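Local structure of probable D-tyrosyl-tRNA(Tyr) deacylase 1 (Homo sapiens, 2OKV) at residues R10-V15 / Q132-N137; I33-T38 / A96-Q101; E43-K48 / I143-P148; D69-I74 / T116-L121. The protein removes D-amino acids from mischarged D-aminoacyl-tRNAs and glycine from mischarged tRNA(Ala) as a homodimeric editing enzyme, and may take part in DNA replication. All blocks are in the same frame, centred on the assembly; numbering follows the deposited sequence.

Interaction 1: R10-V15 / Q132-N137; sequences RASVTV and QVHIQN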
loop_
_atom_site.group_PDB
_atom_site.type_symbol
_atom_site.label_atom_id
_atom_site.label_comp_id
_atom_site.label_asym_id
_atom_site.label_seq_id
_atom_site.Cartn_x
_atom_site.Cartn_y
_atom_site.Cartn_z
ATOM N N ARG B 10 -12.814 -6.897 1.998
ATOM C CA ARG B 10 -13.065 -7.359 0.643
ATOM C C ARG B 10 -12.151 -6.615 -0.339
ATOM O O ARG B 10 -11.577 -5.597 -0.002
ATOM C CB ARG B 10 -14.549 -7.181 0.257
ATOM C CG ARG B 10 -15.053 -5.740 0.341
ATOM C CD ARG B 10 -16.535 -5.603 -0.041
ATOM N NE ARG B 10 -17.429 -6.390 0.816
ATOM C CZ ARG B 10 -17.870 -6.028 2.023
ATOM N NH1 ARG B 10 -17.517 -4.865 2.563
ATOM N NH2 ARG B 10 -18.687 -6.833 2.687
ATOM N N ALA B 11 -12.025 -7.124 -1.556
ATOM C CA ALA B 11 -11.187 -6.473 -2.554
ATOM C C ALA B 11 -11.607 -6.972 -3.912
ATOM O O ALA B 11 -12.125 -8.076 -4.028
ATOM C CB ALA B 11 -9.727 -6.786 -2.299
ATOM N N SER B 12 -11.395 -6.165 -4.944
ATOM C CA SER B 12 -11.722 -6.607 -6.295
ATOM C C SER B 12 -10.931 -5.839 -7.329
ATOM O O SER B 12 -10.357 -4.790 -7.038
ATOM C CB SER B 12 -13.218 -6.454 -6.572
ATOM O OG SER B 12 -13.615 -5.111 -6.416
ATOM N N VAL B 13 -10.889 -6.397 -8.529
ATOM C CA VAL B 13 -10.220 -5.772 -9.657
ATOM C C VAL B 13 -11.242 -5.621 -10.752
ATOM O O VAL B 13 -11.966 -6.583 -11.083
ATOM C CB VAL B 13 -9.029 -6.631 -10.148
ATOM C CG1 VAL B 13 -8.479 -6.130 -11.489
ATOM C CG2 VAL B 13 -7.931 -6.688 -9.078
ATOM N N THR B 14 -11.301 -4.403 -11.293
ATOM C CA THR B 14 -12.090 -4.079 -12.485
ATOM C C THR B 14 -11.154 -3.618 -13.614
ATOM O O THR B 14 -10.131 -2.983 -13.354
ATOM C CB THR B 14 -13.100 -2.944 -12.155
ATOM O OG1 THR B 14 -14.135 -3.462 -11.306
ATOM C CG2 THR B 14 -13.741 -2.452 -13.369
ATOM N N VAL B 15 -11.510 -3.942 -14.854
ATOM C CA VAL B 15 -10.852 -3.405 -16.043
ATOM C C VAL B 15 -11.958 -2.821 -16.932
ATOM O O VAL B 15 -12.765 -3.562 -17.474
ATOM C CB VAL B 15 -10.055 -4.497 -16.804
ATOM C CG1 VAL B 15 -9.589 -4.008 -18.214
ATOM C CG2 VAL B 15 -8.885 -4.979 -15.972
ATOM N N GLN B 132 -8.653 -0.936 -11.995
ATOM C CA GLN B 132 -9.019 -0.332 -10.730
ATOM C C GLN B 132 -9.011 -1.446 -9.721
ATOM O O GLN B 132 -9.713 -2.432 -9.886
ATOM C CB GLN B 132 -10.414 0.292 -10.800
ATOM C CG GLN B 132 -10.553 1.347 -11.897
ATOM C CD GLN B 132 -9.701 2.568 -11.627
ATOM O OE1 GLN B 132 -9.792 3.166 -10.560
ATOM N NE2 GLN B 132 -8.861 2.932 -12.573
ATOM N N VAL B 133 -8.184 -1.304 -8.689
ATOM C CA VAL B 133 -8.109 -2.279 -7.633
ATOM C C VAL B 133 -8.841 -1.679 -6.446
ATOM O O VAL B 133 -8.358 -0.721 -5.834
ATOM C CB VAL B 133 -6.629 -2.634 -7.297
ATOM C CG1 VAL B 133 -6.576 -3.837 -6.341
ATOM C CG2 VAL B 133 -5.863 -2.942 -8.633
ATOM N N HIS B 134 -10.036 -2.209 -6.176
ATOM C CA HIS B 134 -10.870 -1.736 -5.083
ATOM C C HIS B 134 -10.402 -2.449 -3.821
ATOM O O HIS B 134 -10.456 -3.657 -3.735
ATOM C CB HIS B 134 -12.355 -2.032 -5.365
ATOM C CG HIS B 134 -12.912 -1.288 -6.546
ATOM N ND1 HIS B 134 -12.570 -1.587 -7.850
ATOM C CD2 HIS B 134 -13.791 -0.264 -6.618
ATOM C CE1 HIS B 134 -13.205 -0.772 -8.673
ATOM N NE2 HIS B 134 -13.963 0.035 -7.951
ATOM N N ILE B 135 -9.875 -1.694 -2.870
ATOM C CA ILE B 135 -9.277 -2.282 -1.689
ATOM C C ILE B 135 -9.999 -1.747 -0.465
ATOM O O ILE B 135 -9.888 -0.554 -0.158
ATOM C CB ILE B 135 -7.755 -1.957 -1.601
ATOM C CG1 ILE B 135 -7.039 -2.478 -2.857
ATOM C CG2 ILE B 135 -7.143 -2.572 -0.332
ATOM C CD1 ILE B 135 -5.572 -2.114 -2.968
ATOM N N GLN B 136 -10.742 -2.611 0.235
ATOM C CA GLN B 136 -11.345 -2.179 1.498
ATOM C C GLN B 136 -10.411 -2.582 2.637
ATOM O O GLN B 136 -10.521 -3.684 3.197
ATOM C CB GLN B 136 -12.775 -2.712 1.693
ATOM C CG GLN B 136 -13.462 -2.063 2.926
ATOM C CD GLN B 136 -14.881 -2.526 3.199
ATOM O OE1 GLN B 136 -15.279 -2.702 4.375
ATOM N NE2 GLN B 136 -15.661 -2.710 2.144
ATOM N N ASN B 137 -9.468 -1.685 2.940
ATOM C CA ASN B 137 -8.414 -1.953 3.902
ATOM C C ASN B 137 -9.007 -1.961 5.317
ATOM O O ASN B 137 -9.524 -0.949 5.781
ATOM C CB ASN B 137 -7.296 -0.914 3.754
ATOM C CG ASN B 137 -6.028 -1.282 4.542
ATOM O OD1 ASN B 137 -6.097 -1.842 5.623
ATOM N ND2 ASN B 137 -4.868 -0.973 3.977
#
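Ser12 and His134 face each other as a hydrogen-bonded antiparallel pair, Ser12 N reaching His134 O at 2.9 Å and His134 N returning to Ser12 O at 2.7 Å. Thr14 and Gln132 repeat the exchange, with the N-H of Thr14 almost straight on Gln132 O (173°). Between these pairs the non-hydrogen-bonded Val13 and Val133 lie side by side, CG2 of Val13 4.2 Å from CG1 of Val133, on the face shared with Ala11 and Ile135. On the other face the His134 ring leans beside two hydroxyl residues: Ser12 OG stands 3.5 Å from His134 CB, and Thr14 OG1 3.9 Å from His134 CE1. Further out, strand 18-23 flanks strand 10-15, while strand 132-137 pairs antiparallel with a strand of the second subunit, where the Gln132 side chain meets Gln136 and its NE2 bonds Asp138 OD1, both of that subunit. The chemistry is thus divided: main-chain bonds fix the register, one face is aliphatic and buried, the other polar, and the sheet continues through the dimer interface.

Interaction 2: I33-T38 / A96-Q101; sequences ISLEDT and AMPTEQ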
loop_
_atom_site.group_PDB
_atom_site.type_symbol
_atom_site.label_atom_id
_atom_site.label_comp_id
_atom_site.label_asym_id
_atom_site.label_seq_id
_atom_site.Cartn_x
_atom_site.Cartn_y
_atom_site.Cartn_z
ATOM N N ILE B 33 8.298 -6.812 -8.691
ATOM C CA ILE B 33 9.370 -7.712 -9.116
ATOM C C ILE B 33 10.548 -6.937 -9.703
ATOM O O ILE B 33 10.394 -6.153 -10.644
ATOM C CB ILE B 33 8.868 -8.740 -10.176
ATOM C CG1 ILE B 33 7.730 -9.607 -9.614
ATOM C CG2 ILE B 33 10.013 -9.623 -10.677
ATOM C CD1 ILE B 33 6.803 -10.182 -10.735
ATOM N N SER B 34 11.737 -7.183 -9.167
ATOM C CA SER B 34 12.922 -6.478 -9.622
ATOM C C SER B 34 13.712 -7.328 -10.605
ATOM O O SER B 34 13.574 -8.552 -10.628
ATOM C CB SER B 34 13.811 -6.110 -8.442
ATOM O OG SER B 34 14.901 -6.998 -8.347
ATOM N N LEU B 35 14.537 -6.649 -11.402
ATOM C CA LEU B 35 15.504 -7.251 -12.319
ATOM C C LEU B 35 16.352 -8.365 -11.712
ATOM O O LEU B 35 16.644 -9.362 -12.377
ATOM C CB LEU B 35 16.462 -6.170 -12.825
ATOM C CG LEU B 35 16.311 -5.630 -14.247
ATOM C CD1 LEU B 35 17.310 -4.499 -14.476
ATOM C CD2 LEU B 35 16.506 -6.731 -15.282
ATOM N N GLU B 36 16.780 -8.175 -10.467
ATOM C CA GLU B 36 17.690 -9.131 -9.824
ATOM C C GLU B 36 16.963 -10.318 -9.180
ATOM O O GLU B 36 17.613 -11.246 -8.684
ATOM C CB GLU B 36 18.617 -8.427 -8.823
ATOM C CG GLU B 36 20.061 -8.262 -9.327
ATOM C CD GLU B 36 21.071 -8.134 -8.188
ATOM O OE1 GLU B 36 22.147 -8.775 -8.257
ATOM O OE2 GLU B 36 20.789 -7.397 -7.214
ATOM N N ASP B 37 15.627 -10.297 -9.224
ATOM C CA ASP B 37 14.809 -11.342 -8.601
ATOM C C ASP B 37 15.003 -12.728 -9.244
ATOM O O ASP B 37 15.184 -12.864 -10.452
ATOM C CB ASP B 37 13.327 -10.949 -8.553
ATOM C CG ASP B 37 13.003 -9.942 -7.431
ATOM O OD1 ASP B 37 13.778 -9.799 -6.449
ATOM O OD2 ASP B 37 11.944 -9.297 -7.528
ATOM N N THR B 38 14.960 -13.753 -8.405
ATOM C CA THR B 38 15.321 -15.098 -8.809
ATOM C C THR B 38 14.276 -16.066 -8.206
ATOM O O THR B 38 13.346 -15.620 -7.536
ATOM C CB THR B 38 16.770 -15.362 -8.323
ATOM O OG1 THR B 38 17.518 -16.060 -9.307
ATOM C CG2 THR B 38 16.802 -16.090 -7.007
ATOM N N ALA B 96 12.971 -2.256 -11.850
ATOM C CA ALA B 96 11.871 -3.183 -12.104
ATOM C C ALA B 96 12.224 -4.115 -13.268
ATOM O O ALA B 96 12.893 -3.702 -14.224
ATOM C CB ALA B 96 10.595 -2.427 -12.391
ATOM N N MET B 97 11.786 -5.370 -13.171
ATOM C CA MET B 97 11.956 -6.329 -14.266
ATOM C C MET B 97 11.041 -5.952 -15.441
ATOM O O MET B 97 9.847 -5.716 -15.230
ATOM C CB MET B 97 11.653 -7.753 -13.781
ATOM C CG MET B 97 11.969 -8.872 -14.788
ATOM S SD MET B 97 11.446 -10.473 -14.130
ATOM C CE MET B 97 12.737 -10.835 -12.935
ATOM N N PRO B 98 11.600 -5.873 -16.673
ATOM C CA PRO B 98 10.813 -5.620 -17.889
ATOM C C PRO B 98 9.642 -6.596 -18.062
ATOM O O PRO B 98 9.768 -7.787 -17.741
ATOM C CB PRO B 98 11.827 -5.799 -19.026
ATOM C CG PRO B 98 13.050 -6.388 -18.408
ATOM C CD PRO B 98 13.038 -5.991 -16.971
ATOM N N THR B 99 8.526 -6.086 -18.580
ATOM C CA THR B 99 7.257 -6.834 -18.663
ATOM C C THR B 99 7.282 -8.186 -19.402
ATOM O O THR B 99 6.479 -9.068 -19.096
ATOM C CB THR B 99 6.126 -5.955 -19.240
ATOM O OG1 THR B 99 6.589 -5.304 -20.424
ATOM C CG2 THR B 99 5.697 -4.903 -18.223
ATOM N N GLU B 100 8.188 -8.343 -20.363
ATOM C CA GLU B 100 8.311 -9.597 -21.118
ATOM C C GLU B 100 8.698 -10.760 -20.189
ATOM O O GLU B 100 8.045 -11.823 -20.188
ATOM C CB GLU B 100 9.329 -9.452 -22.251
ATOM C CG GLU B 100 8.890 -8.533 -23.397
ATOM C CD GLU B 100 9.290 -7.064 -23.210
ATOM O OE1 GLU B 100 9.701 -6.437 -24.216
ATOM O OE2 GLU B 100 9.196 -6.539 -22.073
ATOM N N GLN B 101 9.738 -10.542 -19.379
ATOM C CA GLN B 101 10.151 -11.533 -18.396
ATOM C C GLN B 101 9.253 -11.491 -17.168
ATOM O O GLN B 101 8.951 -12.542 -16.590
ATOM C CB GLN B 101 11.615 -11.351 -17.984
ATOM C CG GLN B 101 12.152 -12.524 -17.148
ATOM C CD GLN B 101 13.467 -12.219 -16.434
ATOM O OE1 GLN B 101 14.198 -11.299 -16.811
ATOM N NE2 GLN B 101 13.776 -13.001 -15.400
#
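Met97 reaches across to the 33-38 turn with both its backbone and its side chain, and the contact is built round it. Its N-H points almost straight at the carbonyl of Ile33 (Met97 N to Ile33 O 3.0 Å, 177°), although it arrives 25° off the carbonyl plane. The side chain leaves with CG anti to the backbone N, runs extended to the sulfur and bends only at its last torsion (chi3 -76°). That bend lays the terminal methyl against two groups of the turn: Met97 CE is 3.7 Å from Ile33 CG2 and 3.4 Å from Ser34 O. Ile33 offers this CG2 branch obliquely to the thioether, and Phe105 of helix 99-116 packs against both residues. Leu35 supplies the outer part of the contact; its side chain crosses that of Pro98 at about a right angle, with Leu35 CD2 3.9 Å from Pro98 CD. The turn has its own bracing. Asp37 N bonds Ser34 O, and Ser34 N meets Asp37 OD2 at 2.7 Å from above the carboxylate plane, while Asp37 OD1 takes the amino terminus of Met1. The arrangement is a type I beta turn, Ser34 to Asp37, linking strand 26-32 to helix 39-51 and joined by a single backbone bridge, Ser34 with Ala96, to the residues that lead into helix 99-116.

Interaction 3: E43-K48 / I143-P148; sequences EHMVRK and IELESP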
loop_
_atom_site.group_PDB
_atom_site.type_symbol
_atom_site.label_atom_id
_atom_site.label_comp_id
_atom_site.label_asym_id
_atom_site.label_seq_id
_atom_site.Cartn_x
_atom_site.Cartn_y
_atom_site.Cartn_z
ATOM N N GLU B 43 10.210 -17.878 -4.052
ATOM C CA GLU B 43 9.838 -18.848 -3.002
ATOM C C GLU B 43 9.800 -18.239 -1.600
ATOM O O GLU B 43 8.892 -18.528 -0.808
ATOM C CB GLU B 43 10.755 -20.075 -3.057
ATOM C CG GLU B 43 10.521 -20.874 -4.341
ATOM C CD GLU B 43 11.316 -22.162 -4.462
ATOM O OE1 GLU B 43 11.888 -22.620 -3.450
ATOM O OE2 GLU B 43 11.351 -22.737 -5.586
ATOM N N HIS B 44 10.770 -17.380 -1.310
ATOM C CA HIS B 44 10.816 -16.687 -0.013
ATOM C C HIS B 44 9.643 -15.725 0.188
ATOM O O HIS B 44 9.051 -15.677 1.266
ATOM C CB HIS B 44 12.156 -15.969 0.158
ATOM C CG HIS B 44 13.289 -16.870 0.556
ATOM N ND1 HIS B 44 13.577 -18.051 -0.098
ATOM C CD2 HIS B 44 14.213 -16.753 1.537
ATOM C CE1 HIS B 44 14.627 -18.622 0.464
ATOM N NE2 HIS B 44 15.034 -17.853 1.457
ATOM N N MET B 45 9.291 -14.973 -0.851
ATOM C CA MET B 45 8.160 -14.046 -0.766
ATOM C C MET B 45 6.817 -14.773 -0.595
ATOM O O MET B 45 5.984 -14.352 0.213
ATOM C CB MET B 45 8.118 -13.104 -1.973
ATOM C CG MET B 45 7.019 -12.026 -1.920
ATOM S SD MET B 45 7.125 -10.940 -0.475
ATOM C CE MET B 45 8.414 -9.787 -0.947
ATOM N N VAL B 46 6.617 -15.861 -1.337
ATOM C CA VAL B 46 5.435 -16.706 -1.148
ATOM C C VAL B 46 5.304 -17.144 0.333
ATOM O O VAL B 46 4.252 -16.976 0.949
ATOM C CB VAL B 46 5.480 -17.937 -2.049
ATOM C CG1 VAL B 46 4.427 -18.955 -1.631
ATOM C CG2 VAL B 46 5.266 -17.528 -3.523
ATOM N N ARG B 47 6.376 -17.708 0.883
ATOM C CA ARG B 47 6.360 -18.170 2.278
ATOM C C ARG B 47 6.002 -17.044 3.249
ATOM O O ARG B 47 5.206 -17.241 4.182
ATOM C CB ARG B 47 7.693 -18.811 2.646
ATOM C CG ARG B 47 7.770 -20.278 2.250
ATOM C CD ARG B 47 8.997 -20.982 2.838
ATOM N NE ARG B 47 10.055 -21.108 1.830
ATOM C CZ ARG B 47 11.232 -20.485 1.884
ATOM N NH1 ARG B 47 11.533 -19.696 2.917
ATOM N NH2 ARG B 47 12.113 -20.660 0.904
ATOM N N LYS B 48 6.571 -15.859 3.031
ATOM C CA LYS B 48 6.304 -14.718 3.915
ATOM C C LYS B 48 4.855 -14.265 3.854
ATOM O O LYS B 48 4.257 -13.992 4.898
ATOM C CB LYS B 48 7.228 -13.530 3.613
ATOM C CG LYS B 48 8.690 -13.746 4.018
ATOM C CD LYS B 48 9.600 -12.897 3.142
ATOM C CE LYS B 48 9.916 -11.562 3.761
ATOM N NZ LYS B 48 11.175 -11.671 4.562
ATOM N N ILE B 143 1.356 -3.783 5.499
ATOM C CA ILE B 143 2.685 -4.283 5.836
ATOM C C ILE B 143 3.562 -4.277 4.588
ATOM O O ILE B 143 3.125 -4.737 3.534
ATOM C CB ILE B 143 2.602 -5.737 6.397
ATOM C CG1 ILE B 143 1.822 -5.768 7.736
ATOM C CG2 ILE B 143 4.015 -6.384 6.522
ATOM C CD1 ILE B 143 2.541 -5.149 8.921
ATOM N N GLU B 144 4.782 -3.762 4.720
ATOM C CA GLU B 144 5.771 -3.820 3.655
ATOM C C GLU B 144 6.661 -5.054 3.830
ATOM O O GLU B 144 7.207 -5.283 4.914
ATOM C CB GLU B 144 6.630 -2.559 3.648
ATOM C CG GLU B 144 5.856 -1.271 3.360
ATOM C CD GLU B 144 6.727 -0.018 3.415
ATOM O OE1 GLU B 144 6.183 1.087 3.229
ATOM O OE2 GLU B 144 7.952 -0.128 3.645
ATOM N N LEU B 145 6.788 -5.836 2.761
ATOM C CA LEU B 145 7.645 -7.021 2.740
ATOM C C LEU B 145 8.722 -6.884 1.667
ATOM O O LEU B 145 8.492 -6.287 0.613
ATOM C CB LEU B 145 6.816 -8.283 2.456
ATOM C CG LEU B 145 5.729 -8.739 3.446
ATOM C CD1 LEU B 145 5.013 -9.990 2.876
ATOM C CD2 LEU B 145 6.302 -8.995 4.861
ATOM N N GLU B 146 9.893 -7.449 1.938
ATOM C CA GLU B 146 10.967 -7.483 0.959
ATOM C C GLU B 146 11.743 -8.802 1.060
ATOM O O GLU B 146 11.955 -9.316 2.165
ATOM C CB GLU B 146 11.885 -6.271 1.144
ATOM C CG GLU B 146 13.065 -6.256 0.192
ATOM C CD GLU B 146 13.450 -4.861 -0.280
ATOM O OE1 GLU B 146 14.090 -4.782 -1.362
ATOM O OE2 GLU B 146 13.122 -3.864 0.413
ATOM N N SER B 147 12.175 -9.349 -0.074
ATOM C CA SER B 147 12.839 -10.659 -0.028
ATOM C C SER B 147 14.320 -10.766 -0.387
ATOM O O SER B 147 15.012 -11.666 0.116
ATOM C CB SER B 147 12.052 -11.739 -0.750
ATOM O OG SER B 147 12.697 -12.977 -0.511
ATOM N N PRO B 148 14.820 -9.914 -1.296
ATOM C CA PRO B 148 16.283 -9.832 -1.336
ATOM C C PRO B 148 16.878 -9.950 0.070
ATOM O O PRO B 148 17.917 -10.589 0.232
ATOM C CB PRO B 148 16.528 -8.450 -1.925
ATOM C CG PRO B 148 15.378 -8.265 -2.890
ATOM C CD PRO B 148 14.195 -9.077 -2.334
#
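Glu146 O is the polar atom approached by the end of Lys48, whose CE and NZ each lie 3.4 Å from this carbonyl oxygen. The lysine chain starts toward the strand with CG anti to its carbonyl carbon and bends at both outer torsions (chi3 94°, chi4 92°), which curls the ammonium group over the backbone at the end of strand 143-146. Ser147 is the next point of approach: its OG sits 3.1 Å from His44 CB, by the root of the imidazole. Met45 reaches from the helix to the strand. Its chain bends twice, at chi2 and chi3, so that the thioether crosses Leu145 obliquely, with Met45 SD 4.0 Å from Leu145 CB. The methyl then rests on the main chain, Met45 CE being 3.8 Å from Leu145 O and 3.9 Å from Ser147 N. Strand 143-146 itself is held by backbone bonds to strand 2-8, and Phe109 of helix 99-116 also packs on Met45. The helix and strand run nearly antiparallel, at 153°, with their axes 9.3 Å apart at closest approach. The firm contacts here are those of Met45 with Leu145 and with the main chain of residues 145-147, which implies that the two side chains form an apolar part of the seat of helix 39-51 on strand 141-146.

Interaction 4: D69-I74 / T116-L121; sequences DKQYEI and TYRPEL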
loop_
_atom_site.group_PDB
_atom_site.type_symbol
_atom_site.label_atom_id
_atom_site.label_comp_id
_atom_site.label_asym_id
_atom_site.label_seq_id
_atom_site.Cartn_x
_atom_site.Cartn_y
_atom_site.Cartn_z
ATOM N N ASP B 69 -4.083 -19.736 8.137
ATOM C CA ASP B 69 -4.714 -20.121 9.403
ATOM C C ASP B 69 -6.215 -19.853 9.360
ATOM O O ASP B 69 -7.009 -20.645 9.883
ATOM C CB ASP B 69 -4.110 -19.342 10.578
ATOM C CG ASP B 69 -2.676 -19.734 10.870
ATOM O OD1 ASP B 69 -2.305 -20.899 10.602
ATOM O OD2 ASP B 69 -1.919 -18.872 11.365
ATOM N N LYS B 70 -6.588 -18.725 8.747
ATOM C CA LYS B 70 -7.979 -18.283 8.687
ATOM C C LYS B 70 -8.742 -18.894 7.514
ATOM O O LYS B 70 -9.973 -18.776 7.441
ATOM C CB LYS B 70 -8.055 -16.752 8.587
ATOM C CG LYS B 70 -7.445 -15.985 9.747
ATOM C CD LYS B 70 -8.167 -16.281 11.064
ATOM C CE LYS B 70 -9.437 -15.452 11.218
ATOM N NZ LYS B 70 -10.007 -15.651 12.603
ATOM N N GLN B 71 -8.011 -19.550 6.611
ATOM C CA GLN B 71 -8.546 -20.017 5.341
ATOM C C GLN B 71 -9.224 -18.852 4.616
ATOM O O GLN B 71 -10.317 -18.987 4.078
ATOM C CB GLN B 71 -9.495 -21.215 5.526
ATOM C CG GLN B 71 -8.826 -22.477 6.088
ATOM C CD GLN B 71 -8.086 -23.312 5.032
ATOM O OE1 GLN B 71 -6.900 -23.618 5.194
ATOM N NE2 GLN B 71 -8.790 -23.699 3.956
ATOM N N TYR B 72 -8.547 -17.703 4.624
ATOM C CA TYR B 72 -9.036 -16.504 3.969
ATOM C C TYR B 72 -8.442 -16.424 2.555
ATOM O O TYR B 72 -7.690 -17.313 2.136
ATOM C CB TYR B 72 -8.705 -15.254 4.798
ATOM C CG TYR B 72 -9.647 -14.974 5.968
ATOM C CD1 TYR B 72 -9.355 -13.969 6.899
ATOM C CD2 TYR B 72 -10.828 -15.704 6.145
ATOM C CE1 TYR B 72 -10.215 -13.689 7.963
ATOM C CE2 TYR B 72 -11.691 -15.442 7.219
ATOM C CZ TYR B 72 -11.378 -14.428 8.115
ATOM O OH TYR B 72 -12.231 -14.159 9.170
ATOM N N GLU B 73 -8.790 -15.376 1.820
ATOM C CA GLU B 73 -8.404 -15.283 0.403
ATOM C C GLU B 73 -7.226 -14.339 0.199
ATOM O O GLU B 73 -6.867 -13.567 1.097
ATOM C CB GLU B 73 -9.587 -14.839 -0.460
ATOM C CG GLU B 73 -10.668 -15.905 -0.661
ATOM C CD GLU B 73 -11.985 -15.305 -1.151
ATOM O OE1 GLU B 73 -12.381 -15.563 -2.309
ATOM O OE2 GLU B 73 -12.619 -14.562 -0.368
ATOM N N ILE B 74 -6.625 -14.412 -0.987
ATOM C CA ILE B 74 -5.518 -13.539 -1.351
ATOM C C ILE B 74 -5.803 -12.997 -2.752
ATOM O O ILE B 74 -6.060 -13.760 -3.668
ATOM C CB ILE B 74 -4.158 -14.291 -1.391
ATOM C CG1 ILE B 74 -3.845 -14.940 -0.035
ATOM C CG2 ILE B 74 -3.030 -13.345 -1.862
ATOM C CD1 ILE B 74 -2.641 -15.863 -0.046
ATOM N N THR B 116 1.236 -23.994 -2.836
ATOM C CA THR B 116 1.608 -23.976 -1.411
ATOM C C THR B 116 0.385 -23.775 -0.519
ATOM O O THR B 116 0.375 -24.214 0.635
ATOM C CB THR B 116 2.671 -22.874 -1.119
ATOM O OG1 THR B 116 3.822 -23.107 -1.934
ATOM C CG2 THR B 116 3.112 -22.871 0.363
ATOM N N TYR B 117 -0.622 -23.073 -1.043
ATOM C CA TYR B 117 -1.878 -22.805 -0.338
ATOM C C TYR B 117 -3.023 -23.545 -1.035
ATOM O O TYR B 117 -2.914 -24.742 -1.297
ATOM C CB TYR B 117 -2.130 -21.290 -0.277
ATOM C CG TYR B 117 -3.282 -20.831 0.612
ATOM C CD1 TYR B 117 -3.842 -21.675 1.599
ATOM C CD2 TYR B 117 -3.795 -19.544 0.476
ATOM C CE1 TYR B 117 -4.903 -21.222 2.426
ATOM C CE2 TYR B 117 -4.838 -19.086 1.280
ATOM C CZ TYR B 117 -5.381 -19.920 2.251
ATOM O OH TYR B 117 -6.410 -19.437 3.022
ATOM N N ARG B 118 -4.115 -22.842 -1.333
ATOM C CA ARG B 118 -5.238 -23.421 -2.070
ATOM C C ARG B 118 -5.514 -22.559 -3.313
ATOM O O ARG B 118 -5.718 -21.348 -3.196
ATOM C CB ARG B 118 -6.488 -23.509 -1.184
ATOM C CG ARG B 118 -6.318 -24.386 0.061
ATOM C CD ARG B 118 -7.627 -24.600 0.815
ATOM N NE ARG B 118 -7.420 -25.413 2.020
ATOM C CZ ARG B 118 -7.540 -26.740 2.079
ATOM N NH1 ARG B 118 -7.323 -27.376 3.233
ATOM N NH2 ARG B 118 -7.878 -27.440 0.996
ATOM N N PRO B 119 -5.540 -23.184 -4.506
ATOM C CA PRO B 119 -5.699 -22.431 -5.753
ATOM C C PRO B 119 -6.960 -21.569 -5.781
ATOM O O PRO B 119 -6.918 -20.430 -6.252
ATOM C CB PRO B 119 -5.785 -23.532 -6.821
ATOM C CG PRO B 119 -5.116 -24.713 -6.197
ATOM C CD PRO B 119 -5.447 -24.637 -4.746
ATOM N N GLU B 120 -8.063 -22.100 -5.255
ATOM C CA GLU B 120 -9.369 -21.435 -5.330
ATOM C C GLU B 120 -9.479 -20.191 -4.465
ATOM O O GLU B 120 -10.387 -19.375 -4.659
ATOM C CB GLU B 120 -10.500 -22.417 -4.983
ATOM C CG GLU B 120 -10.585 -22.797 -3.503
ATOM C CD GLU B 120 -9.646 -23.927 -3.094
ATOM O OE1 GLU B 120 -8.912 -24.462 -3.954
ATOM O OE2 GLU B 120 -9.652 -24.287 -1.892
ATOM N N LEU B 121 -8.560 -20.054 -3.508
ATOM C CA LEU B 121 -8.534 -18.896 -2.614
ATOM C C LEU B 121 -7.534 -17.826 -3.047
ATOM O O LEU B 121 -7.335 -16.819 -2.350
ATOM C CB LEU B 121 -8.233 -19.360 -1.184
ATOM C CG LEU B 121 -9.179 -20.414 -0.603
ATOM C CD1 LEU B 121 -8.638 -20.911 0.733
ATOM C CD2 LEU B 121 -10.592 -19.848 -0.438
#
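Tyr117 OH donates to the carbonyl of Tyr72 at 2.6 Å between OH and O, lying in the carbonyl plane on one lone pair of the acceptor. The second bond is made by main chains alone: Ile74 N to Leu121 O, 2.9 Å, at an N-H angle of 157°. The same Leu121 O also accepts a CA-H contact from Glu73 (CA to O 3.3 Å), which places it against the start of strand 73-78. The tyrosine reaches its acceptor because CG stands anti to the backbone N (chi1 -171°), sending the ring toward residues 71-74. Along the ring, Ile74 CD1 lies 3.9 Å from Tyr117 CD2 in an oblique approach, and Leu50 of helix 39-51 packs on both side chains. Leu121 packs on Glu73, its CD2 methyl 4.0 Å from Glu73 CG, the two side chains crossing at about a right angle. The Glu73 carboxylate turns elsewhere, to Gly24 N and to a salt bridge with Lys123. Gln71, with positive phi, is the C-prime residue of a Schellman motif that ends helix 67-70; the chain then enters strand 73-78, beside which the 3-10 turn 119-121 delivers strand 122-124 as its parallel neighbour, outermost in this chain.

The four contacts share one compact domain but belong to different layers. Interaction 1 lies in the three-stranded antiparallel sheet, about 22 Å from interaction 3 between centres and on the opposite side of the chain's centre. Interactions 3 and 4 both reach the five-stranded mixed sheet, interaction 3 through outer strand 141-146 and interaction 4 through the start of strand 73-78, next to the other outer strand, 122-124; they touch where Val46 meets Thr116. Interaction 2 touches interaction 3 through Asp37 and Pro148, its centre about 26 Å from that of interaction 4. Along the chain, interaction 1 encloses interactions 2 and 4, whereas interactions 1 and 3 interlock. Their late strands flank the probable Gly-cisPro motif, Gly139-Pro140, and meet the second subunit.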